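Local atomic coordinates of Alpha/beta hydrolase fold protein (Nakamurella multipartita, PDB entry 4Y7D), a protein that is assigned to the alpha/beta hydrolase fold family and probably hydrolyses a substrate that has not been identified. Residues A173-E178 and E184-R189; G179-E184 and L273-H278; Q192-A195 and K199-F202. One frame throughout, in Å; residues are numbered along the deposited sequence. Where two conformers were deposited one is given.

Interaction 1: A173-E178 and E184-R189; sequences ATIAAE and EHVAER. With NA (sodium ion), chain D.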
loop_
_atom_site.group_PDB
_atom_site.type_symbol
_atom_site.label_atom_id
_atom_site.label_comp_id
_atom_site.label_asym_id
_atom_site.label_seq_id
_atom_site.Cartn_x
_atom_site.Cartn_y
_atom_site.Cartn_z
ATOM N N ALA A 173 -10.517 1.461 -16.680
ATOM C CA ALA A 173 -10.399 2.793 -16.150
ATOM C C ALA A 173 -9.269 2.917 -15.155
ATOM O O ALA A 173 -8.525 3.909 -15.158
ATOM C CB ALA A 173 -11.711 3.198 -15.499
ATOM N N THR A 174 -9.115 1.895 -14.314
ATOM C CA THR A 174 -8.095 1.890 -13.275
ATOM C C THR A 174 -6.673 1.754 -13.886
ATOM O O THR A 174 -5.766 2.501 -13.533
ATOM C CB THR A 174 -8.366 0.759 -12.253
ATOM O OG1 THR A 174 -9.693 0.931 -11.690
ATOM C CG2 THR A 174 -7.315 0.792 -11.152
ATOM N N ILE A 175 -6.501 0.820 -14.814
ATOM C CA ILE A 175 -5.175 0.651 -15.467
ATOM C C ILE A 175 -4.769 1.938 -16.204
ATOM O O ILE A 175 -3.625 2.412 -16.086
ATOM C CB ILE A 175 -5.155 -0.578 -16.381
ATOM C CG1 ILE A 175 -5.328 -1.844 -15.542
ATOM C CG2 ILE A 175 -3.868 -0.647 -17.235
ATOM C CD1 ILE A 175 -4.461 -1.932 -14.305
ATOM N N ALA A 176 -5.716 2.539 -16.912
ATOM C CA ALA A 176 -5.427 3.828 -17.565
ATOM C C ALA A 176 -5.088 4.951 -16.580
ATOM O O ALA A 176 -4.163 5.705 -16.832
ATOM C CB ALA A 176 -6.562 4.259 -18.501
ATOM N N ALA A 177 -5.804 5.047 -15.466
ATOM C CA ALA A 177 -5.554 6.088 -14.509
ATOM C C ALA A 177 -4.211 5.926 -13.817
ATOM O O ALA A 177 -3.651 6.907 -13.345
ATOM C CB ALA A 177 -6.648 6.105 -13.440
ATOM N N GLU A 178 -3.738 4.693 -13.670
ATOM C CA GLU A 178 -2.589 4.434 -12.797
ATOM C C GLU A 178 -1.274 4.271 -13.522
ATOM O O GLU A 178 -0.247 3.917 -12.898
ATOM C CB GLU A 178 -2.889 3.224 -11.907
ATOM C CG GLU A 178 -4.028 3.511 -10.939
ATOM C CD GLU A 178 -3.681 4.655 -10.013
ATOM O OE1 GLU A 178 -2.665 4.564 -9.304
ATOM O OE2 GLU A 178 -4.463 5.632 -9.957
ATOM N N GLU A 184 -3.421 1.017 -26.448
ATOM C CA GLU A 184 -3.203 -0.356 -26.894
ATOM C C GLU A 184 -2.605 -1.214 -25.757
ATOM O O GLU A 184 -3.043 -2.349 -25.506
ATOM C CB GLU A 184 -2.304 -0.356 -28.154
ATOM C CG GLU A 184 -2.960 0.222 -29.425
ATOM C CD GLU A 184 -2.978 1.759 -29.501
ATOM O OE1 GLU A 184 -2.419 2.440 -28.605
ATOM O OE2 GLU A 184 -3.563 2.292 -30.502
ATOM N N HIS A 185 -1.640 -0.654 -25.042
ATOM C CA HIS A 185 -1.031 -1.366 -23.925
ATOM C C HIS A 185 -1.957 -1.506 -22.724
ATOM O O HIS A 185 -1.941 -2.545 -22.059
ATOM C CB HIS A 185 0.307 -0.740 -23.563
ATOM C CG HIS A 185 1.366 -1.009 -24.587
ATOM N ND1 HIS A 185 2.461 -0.193 -24.769
ATOM C CD2 HIS A 185 1.456 -1.977 -25.525
ATOM C CE1 HIS A 185 3.207 -0.674 -25.747
ATOM N NE2 HIS A 185 2.614 -1.751 -26.227
ATOM N N VAL A 186 -2.761 -0.476 -22.452
ATOM C CA VAL A 186 -3.815 -0.578 -21.412
ATOM C C VAL A 186 -4.697 -1.791 -21.777
ATOM O O VAL A 186 -4.964 -2.645 -20.925
ATOM C CB VAL A 186 -4.688 0.703 -21.281
ATOM C CG1 VAL A 186 -5.918 0.483 -20.375
ATOM C CG2 VAL A 186 -3.877 1.857 -20.741
ATOM N N ALA A 187 -5.155 -1.876 -23.032
ATOM C CA ALA A 187 -6.051 -2.979 -23.436
ATOM C C ALA A 187 -5.392 -4.345 -23.280
ATOM O O ALA A 187 -6.028 -5.304 -22.835
ATOM C CB ALA A 187 -6.539 -2.781 -24.855
ATOM N N GLU A 188 -4.100 -4.420 -23.571
ATOM C CA GLU A 188 -3.349 -5.664 -23.396
ATOM C C GLU A 188 -3.305 -6.082 -21.917
ATOM O O GLU A 188 -3.474 -7.262 -21.588
ATOM C CB GLU A 188 -1.936 -5.517 -23.970
ATOM C CG GLU A 188 -1.108 -6.803 -23.959
ATOM C CD GLU A 188 0.206 -6.674 -24.745
ATOM O OE1 GLU A 188 0.172 -6.540 -25.986
ATOM O OE2 GLU A 188 1.277 -6.710 -24.132
ATOM N N ARG A 189 -3.103 -5.102 -21.029
ATOM C CA ARG A 189 -3.043 -5.337 -19.593
ATOM C C ARG A 189 -4.405 -5.749 -19.072
ATOM O O ARG A 189 -4.513 -6.683 -18.319
ATOM C CB ARG A 189 -2.495 -4.115 -18.837
ATOM C CG ARG A 189 -2.312 -4.383 -17.339
ATOM C CD ARG A 189 -1.132 -5.316 -16.993
ATOM N NE ARG A 189 0.102 -4.588 -17.252
ATOM C CZ ARG A 189 0.821 -4.671 -18.352
ATOM N NH1 ARG A 189 1.844 -3.873 -18.498
ATOM N NH2 ARG A 189 0.545 -5.574 -19.291
HETATM NA NA NA D . -2.886 7.058 -18.227
HETATM O O HOH W 1 -2.528 8.519 -15.973
HETATM O O HOH W 2 -1.707 8.558 -19.750
HETATM O O HOH W 3 -2.970 5.119 -19.899
HETATM O O HOH W 4 -4.982 7.748 -19.246
#
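Ile-175 lays its CG2 methyl between Val-186 and Arg-189, which lie one turn apart on helix 183-194. With CG1 held beside the backbone N (chi1 -65°), the CG2 branch faces across the gap, 3.9 Å from Val-186 CG1. The two side chains run alongside one another, pointing opposite ways. The same Ile-175 CG2 reaches Arg-189 CG at 4.0 Å; here the isoleucine meets the aliphatic root of the arginine, roughly perpendicular to it. Val-186 straddles its partners: CG1 serves Ile-175 and also approaches the backbone N of Ala-176 at 4.0 Å, while CG2 lies against Ala-176, 4.2 Å from its CB. The axes of the two short helical segments come within 9.4 Å of each other, their directions 132° apart. No hydrogen bond joins the segments; the contact is apolar. Arg-189 is the one charged residue in it. Its chain leaves anti to the backbone N and then bends at chi2 and chi3, which takes the guanidinium away from the methyls, where NH1 is bonded to Ala-275 O and NH2 to Gln-192 OE1. These two bonds fix the rotation of a buried group. The carbonyl of Ala-176 points to the metal: its O lies 2.3 Å from the sodium ion, which four waters and the carbonyl of Gly-179 also bind. Binding a cation through a carbonyl here is consistent with the partial negative charge expected at the C-terminal end of helix 167-177. Both helices come after strand 124-130 and before strand 242-247, the position of the helical cap inserted in many alpha/beta hydrolases, and so probably belong to that cap.

Interaction 2: G179-E184 and L273-H278; sequences GHLSKE and LDAGTH. With NA (sodium ion), chain D.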
loop_
_atom_site.group_PDB
_atom_site.type_symbol
_atom_site.label_atom_id
_atom_site.label_comp_id
_atom_site.label_asym_id
_atom_site.label_seq_id
_atom_site.Cartn_x
_atom_site.Cartn_y
_atom_site.Cartn_z
ATOM N N GLY A 179 -1.302 4.539 -14.832
ATOM C CA GLY A 179 -0.107 4.428 -15.662
ATOM C C GLY A 179 -0.094 5.433 -16.794
ATOM O O GLY A 179 -1.106 6.155 -17.041
ATOM N N HIS A 180 1.055 5.466 -17.467
ATOM C CA HIS A 180 1.269 6.287 -18.663
ATOM C C HIS A 180 1.212 5.448 -19.929
ATOM O O HIS A 180 1.738 5.868 -20.965
ATOM C CB HIS A 180 2.653 6.934 -18.578
ATOM C CG HIS A 180 2.778 7.973 -17.510
ATOM N ND1 HIS A 180 2.002 9.116 -17.487
ATOM C CD2 HIS A 180 3.632 8.078 -16.467
ATOM C CE1 HIS A 180 2.351 9.861 -16.450
ATOM N NE2 HIS A 180 3.345 9.262 -15.824
ATOM N N LEU A 181 0.546 4.298 -19.885
ATOM C CA LEU A 181 0.478 3.399 -21.026
ATOM C C LEU A 181 -0.360 3.934 -22.182
ATOM O O LEU A 181 -1.321 4.685 -21.983
ATOM C CB LEU A 181 -0.084 2.037 -20.601
ATOM C CG LEU A 181 0.657 1.218 -19.531
ATOM C CD1 LEU A 181 -0.089 -0.049 -19.247
ATOM C CD2 LEU A 181 2.073 0.863 -19.965
ATOM N N SER A 182 0.005 3.506 -23.392
ATOM C CA SER A 182 -0.803 3.723 -24.582
ATOM C C SER A 182 -2.145 3.012 -24.425
ATOM O O SER A 182 -2.254 2.043 -23.700
ATOM C CB SER A 182 -0.100 3.167 -25.818
ATOM O OG SER A 182 -0.094 1.735 -25.823
ATOM N N LYS A 183 -3.143 3.466 -25.168
ATOM C CA LYS A 183 -4.460 2.825 -25.237
ATOM C C LYS A 183 -4.296 1.331 -25.487
ATOM O O LYS A 183 -4.938 0.488 -24.858
ATOM C CB LYS A 183 -5.257 3.444 -26.392
ATOM C CG LYS A 183 -6.771 3.458 -26.263
ATOM C CD LYS A 183 -7.380 4.385 -27.323
ATOM C CE LYS A 183 -6.997 5.862 -27.126
ATOM N NZ LYS A 183 -7.460 6.444 -25.828
ATOM N N GLU A 184 -3.421 1.017 -26.448
ATOM C CA GLU A 184 -3.203 -0.356 -26.894
ATOM C C GLU A 184 -2.605 -1.214 -25.757
ATOM O O GLU A 184 -3.043 -2.349 -25.506
ATOM C CB GLU A 184 -2.304 -0.356 -28.154
ATOM C CG GLU A 184 -2.960 0.222 -29.425
ATOM C CD GLU A 184 -2.978 1.759 -29.501
ATOM O OE1 GLU A 184 -2.419 2.440 -28.605
ATOM O OE2 GLU A 184 -3.563 2.292 -30.502
ATOM N N LEU A 273 9.419 -3.210 -13.267
ATOM C CA LEU A 273 8.486 -3.952 -14.064
ATOM C C LEU A 273 8.179 -3.033 -15.258
ATOM O O LEU A 273 7.552 -1.979 -15.100
ATOM C CB LEU A 273 7.253 -4.290 -13.225
ATOM C CG LEU A 273 7.465 -5.412 -12.200
ATOM C CD1 LEU A 273 6.355 -5.442 -11.198
ATOM C CD2 LEU A 273 7.628 -6.780 -12.877
ATOM N N ASP A 274 8.699 -3.419 -16.412
ATOM C CA ASP A 274 8.612 -2.642 -17.620
ATOM C C ASP A 274 7.144 -2.480 -18.036
ATOM O O ASP A 274 6.415 -3.452 -18.153
ATOM C CB ASP A 274 9.370 -3.327 -18.745
ATOM C CG ASP A 274 10.886 -3.130 -18.694
ATOM O OD1 ASP A 274 11.358 -2.198 -18.011
ATOM O OD2 ASP A 274 11.573 -3.874 -19.471
ATOM N N ALA A 275 6.732 -1.251 -18.272
ATOM C CA ALA A 275 5.355 -0.930 -18.655
ATOM C C ALA A 275 4.394 -1.244 -17.506
ATOM O O ALA A 275 3.201 -1.449 -17.700
ATOM C CB ALA A 275 4.954 -1.618 -19.972
ATOM N N GLY A 276 4.892 -1.234 -16.287
ATOM C CA GLY A 276 4.034 -1.451 -15.120
ATOM C C GLY A 276 3.370 -0.167 -14.661
ATOM O O GLY A 276 3.999 0.876 -14.595
ATOM N N THR A 277 2.099 -0.277 -14.317
ATOM C CA THR A 277 1.324 0.804 -13.686
ATOM C C THR A 277 1.586 0.821 -12.173
ATOM O O THR A 277 2.398 0.070 -11.663
ATOM C CB THR A 277 -0.198 0.572 -13.897
ATOM O OG1 THR A 277 -0.618 -0.600 -13.174
ATOM C CG2 THR A 277 -0.526 0.430 -15.315
ATOM N N HIS A 278 0.880 1.675 -11.453
ATOM C CA HIS A 278 0.956 1.685 -9.994
ATOM C C HIS A 278 0.585 0.333 -9.346
ATOM O O HIS A 278 1.044 0.031 -8.242
ATOM C CB HIS A 278 0.078 2.811 -9.436
ATOM C CG HIS A 278 0.398 3.188 -8.031
ATOM N ND1 HIS A 278 1.695 3.430 -7.592
ATOM C CD2 HIS A 278 -0.413 3.470 -6.990
ATOM C CE1 HIS A 278 1.657 3.830 -6.336
ATOM N NE2 HIS A 278 0.389 3.858 -5.948
HETATM NA NA NA D . -2.886 7.058 -18.227
HETATM O O HOH W 3 -2.970 5.119 -19.899
HETATM O O HOH W 1 -2.528 8.519 -15.973
HETATM O O HOH W 2 -1.707 8.558 -19.750
HETATM O O HOH W 4 -4.982 7.748 -19.246
#
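Backbones meet most closely where Gly-179 lies beside Thr-277, their CA atoms 4.4 Å apart, and they diverge from there so that Leu-181 must reach across to Ala-275 with its side chain. Lacking a side chain, Gly-179 leaves room for the methyl of Thr-277, whose CG2 rests 4.0 Å from Gly-179 CA. Both methyls of Leu-181 straddle the carbonyl oxygen of Ala-275, CD2 at 3.4 Å and CD1 at 3.9 Å from Ala-275 O. Leu-181 CD2 also lies 3.8 Å from Ala-275 CB, while CD1 also touches Thr-277 CG2 at 4.0 Å, the leucine standing roughly perpendicular to the threonine. Ala-275 sits in the type II turn from Leu-273 to Gly-276. This turn leaves the last strand of the alpha/beta hydrolase sheet and leads to His-278, which is bonded through NE2 to Ser-107 and through ND1 to Asp-250, a geometry consistent with the Ser-His-Asp catalytic triad of the fold. An alanine in place of Leu-181 would probably open a gap over the Ala-275 carbonyl and leave the Thr-277 methyl only the Gly-179 CA across this contact. Gly-179 O coordinates the sodium ion at 2.3 Å. Close by, Leu-181 O accepts a 2.7 Å hydrogen bond from water 3, itself a ligand of the metal.

Interaction 3: Q192-A195 and K199-F202; sequences QIMA and KERF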
loop_
_atom_site.group_PDB
_atom_site.type_symbol
_atom_site.label_atom_id
_atom_site.label_comp_id
_atom_site.label_asym_id
_atom_site.label_seq_id
_atom_site.Cartn_x
_atom_site.Cartn_y
_atom_site.Cartn_z
ATOM N N GLN A 192 -5.181 -9.416 -19.905
ATOM C CA GLN A 192 -4.448 -10.247 -18.949
ATOM C C GLN A 192 -5.186 -10.361 -17.605
ATOM O O GLN A 192 -5.337 -11.438 -17.048
ATOM C CB GLN A 192 -3.047 -9.663 -18.722
ATOM C CG GLN A 192 -2.159 -9.854 -19.957
ATOM C CD GLN A 192 -0.972 -8.915 -19.952
ATOM O OE1 GLN A 192 -0.767 -8.141 -18.989
ATOM N NE2 GLN A 192 -0.215 -8.935 -21.033
ATOM N N ILE A 193 -5.658 -9.232 -17.100
ATOM C CA ILE A 193 -6.304 -9.183 -15.836
ATOM C C ILE A 193 -7.635 -9.917 -15.871
ATOM O O ILE A 193 -7.951 -10.656 -14.966
ATOM C CB ILE A 193 -6.495 -7.723 -15.409
ATOM C CG1 ILE A 193 -5.123 -7.122 -15.095
ATOM C CG2 ILE A 193 -7.445 -7.624 -14.197
ATOM C CD1 ILE A 193 -5.139 -5.631 -14.818
HETATM N N MSE A 194 -8.398 -9.739 -16.940
HETATM C CA MSE A 194 -9.675 -10.451 -17.103
HETATM C C MSE A 194 -9.476 -11.947 -17.331
HETATM O O MSE A 194 -10.444 -12.707 -17.260
HETATM C CB MSE A 194 -10.476 -9.874 -18.266
HETATM C CG MSE A 194 -10.863 -8.396 -18.139
HETATM SE SE MSE A 194 -11.560 -7.903 -16.384
HETATM C CE MSE A 194 -13.310 -8.771 -16.587
ATOM N N ALA A 195 -8.245 -12.397 -17.582
ATOM C CA ALA A 195 -7.951 -13.824 -17.679
ATOM C C ALA A 195 -7.411 -14.439 -16.393
ATOM O O ALA A 195 -7.212 -15.645 -16.322
ATOM C CB ALA A 195 -6.952 -14.061 -18.807
ATOM N N LYS A 199 -5.990 -11.349 -10.255
ATOM C CA LYS A 199 -5.671 -10.009 -10.712
ATOM C C LYS A 199 -6.922 -9.167 -10.839
ATOM O O LYS A 199 -6.908 -7.974 -10.468
ATOM C CB LYS A 199 -4.914 -10.029 -12.031
ATOM C CG LYS A 199 -3.484 -10.505 -11.889
ATOM C CD LYS A 199 -2.710 -10.449 -13.190
ATOM C CE LYS A 199 -1.240 -10.727 -12.922
ATOM N NZ LYS A 199 -1.034 -12.162 -13.184
ATOM N N GLU A 200 -8.002 -9.774 -11.342
ATOM C CA GLU A 200 -9.268 -9.038 -11.518
ATOM C C GLU A 200 -9.790 -8.603 -10.157
ATOM O O GLU A 200 -10.147 -7.437 -9.955
ATOM C CB GLU A 200 -10.316 -9.908 -12.230
ATOM C CG GLU A 200 -11.664 -9.200 -12.426
ATOM C CD GLU A 200 -12.673 -10.020 -13.172
ATOM O OE1 GLU A 200 -12.336 -11.092 -13.757
ATOM O OE2 GLU A 200 -13.838 -9.581 -13.204
ATOM N N ARG A 201 -9.845 -9.546 -9.227
ATOM C CA ARG A 201 -10.346 -9.255 -7.900
ATOM C C ARG A 201 -9.519 -8.167 -7.233
ATOM O O ARG A 201 -10.093 -7.228 -6.651
ATOM C CB ARG A 201 -10.368 -10.518 -7.034
ATOM C CG ARG A 201 -10.756 -10.230 -5.596
ATOM C CD ARG A 201 -10.908 -11.490 -4.752
ATOM N NE ARG A 201 -9.784 -12.413 -4.936
ATOM C CZ ARG A 201 -9.681 -13.589 -4.325
ATOM N NH1 ARG A 201 -8.640 -14.352 -4.573
ATOM N NH2 ARG A 201 -10.604 -13.986 -3.449
ATOM N N PHE A 202 -8.179 -8.271 -7.314
ATOM C CA PHE A 202 -7.319 -7.256 -6.711
ATOM C C PHE A 202 -7.629 -5.880 -7.274
ATOM O O PHE A 202 -7.782 -4.893 -6.510
ATOM C CB PHE A 202 -5.817 -7.548 -6.946
ATOM C CG PHE A 202 -4.913 -6.490 -6.417
ATOM C CD1 PHE A 202 -4.459 -6.528 -5.096
ATOM C CD2 PHE A 202 -4.498 -5.438 -7.217
ATOM C CE1 PHE A 202 -3.646 -5.543 -4.592
ATOM C CE2 PHE A 202 -3.688 -4.433 -6.707
ATOM C CZ PHE A 202 -3.251 -4.482 -5.387
HETATM O O HOH W 5 -10.123 -12.621 -14.206
HETATM O O HOH W 6 -12.933 -12.340 -16.126
#
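Apolar contact centres on Ile-193, whose CG2 methyl presses on the backbone near the start of helix 197-209. Set anti to the backbone N, this branch lies 3.5 Å from Glu-200 CA and 3.7 Å from Lys-199 C, covering the link between the two residues. The CB of Lys-199 adds a looser touch on the same methyl at 4.1 Å; beyond it the lysine chain leads away, and its NZ forms a salt bridge with Asp-196 in the turn between the helices. The methyl and SE of Met-194, present as selenomethionine, pack against the carboxylate end of Glu-200. Its chain is bent at chi2 and chi3, bringing CE to 3.5 Å from Glu-200 OE2 and SE alongside the carboxylate carbon, while the glutamate runs extended past it. Polar contact across the segments passes through water, for no direct hydrogen bond joins them. Glu-200 OE1 lies 2.7 Å from water 5, which also reaches Ile-193 O at 3.0 Å. Water 6 likewise connects Glu-200 OE1 with Met-194 O, 2.8 Å from the latter. Both waters have further acceptors nearby, so these bonds may have to compete with others. The carboxylate thus reaches, through solvent, the carbonyls of Ile-193 and Met-194, near the end of their helix. Ile-193 also touches Val-171 and Ile-175 of helix 167-177, extending the apolar contact to a third helix. The contact joins two consecutive helices, 183-194 and 197-209, linked by a tight turn, probably in the cap region of the alpha/beta hydrolase fold.

Overall arrangement
Helix 183-194 runs through all three contacts, which lie on one side of the chain's centre. Interaction 1 is the buried one and mostly apolar; interactions 2 and 3 are only partly buried. Water binds the metal in interactions 1 and 2 but bridges protein groups across the segments in interaction 3. The first two share the sodium ion, each giving it one carbonyl, and are tied by the Arg-189 bond and by His-278 N to Glu-178 O; thus the probable cap helices meet the loop that carries the histidine. Interaction 3 joins interaction 1 through the meeting of Ile-175 CD1 and Ile-193 CD1, but does not touch interaction 2, whose segments enclose it in sequence. In interaction 3 solvent links a carboxylate to carbonyls near a helix end, without a metal.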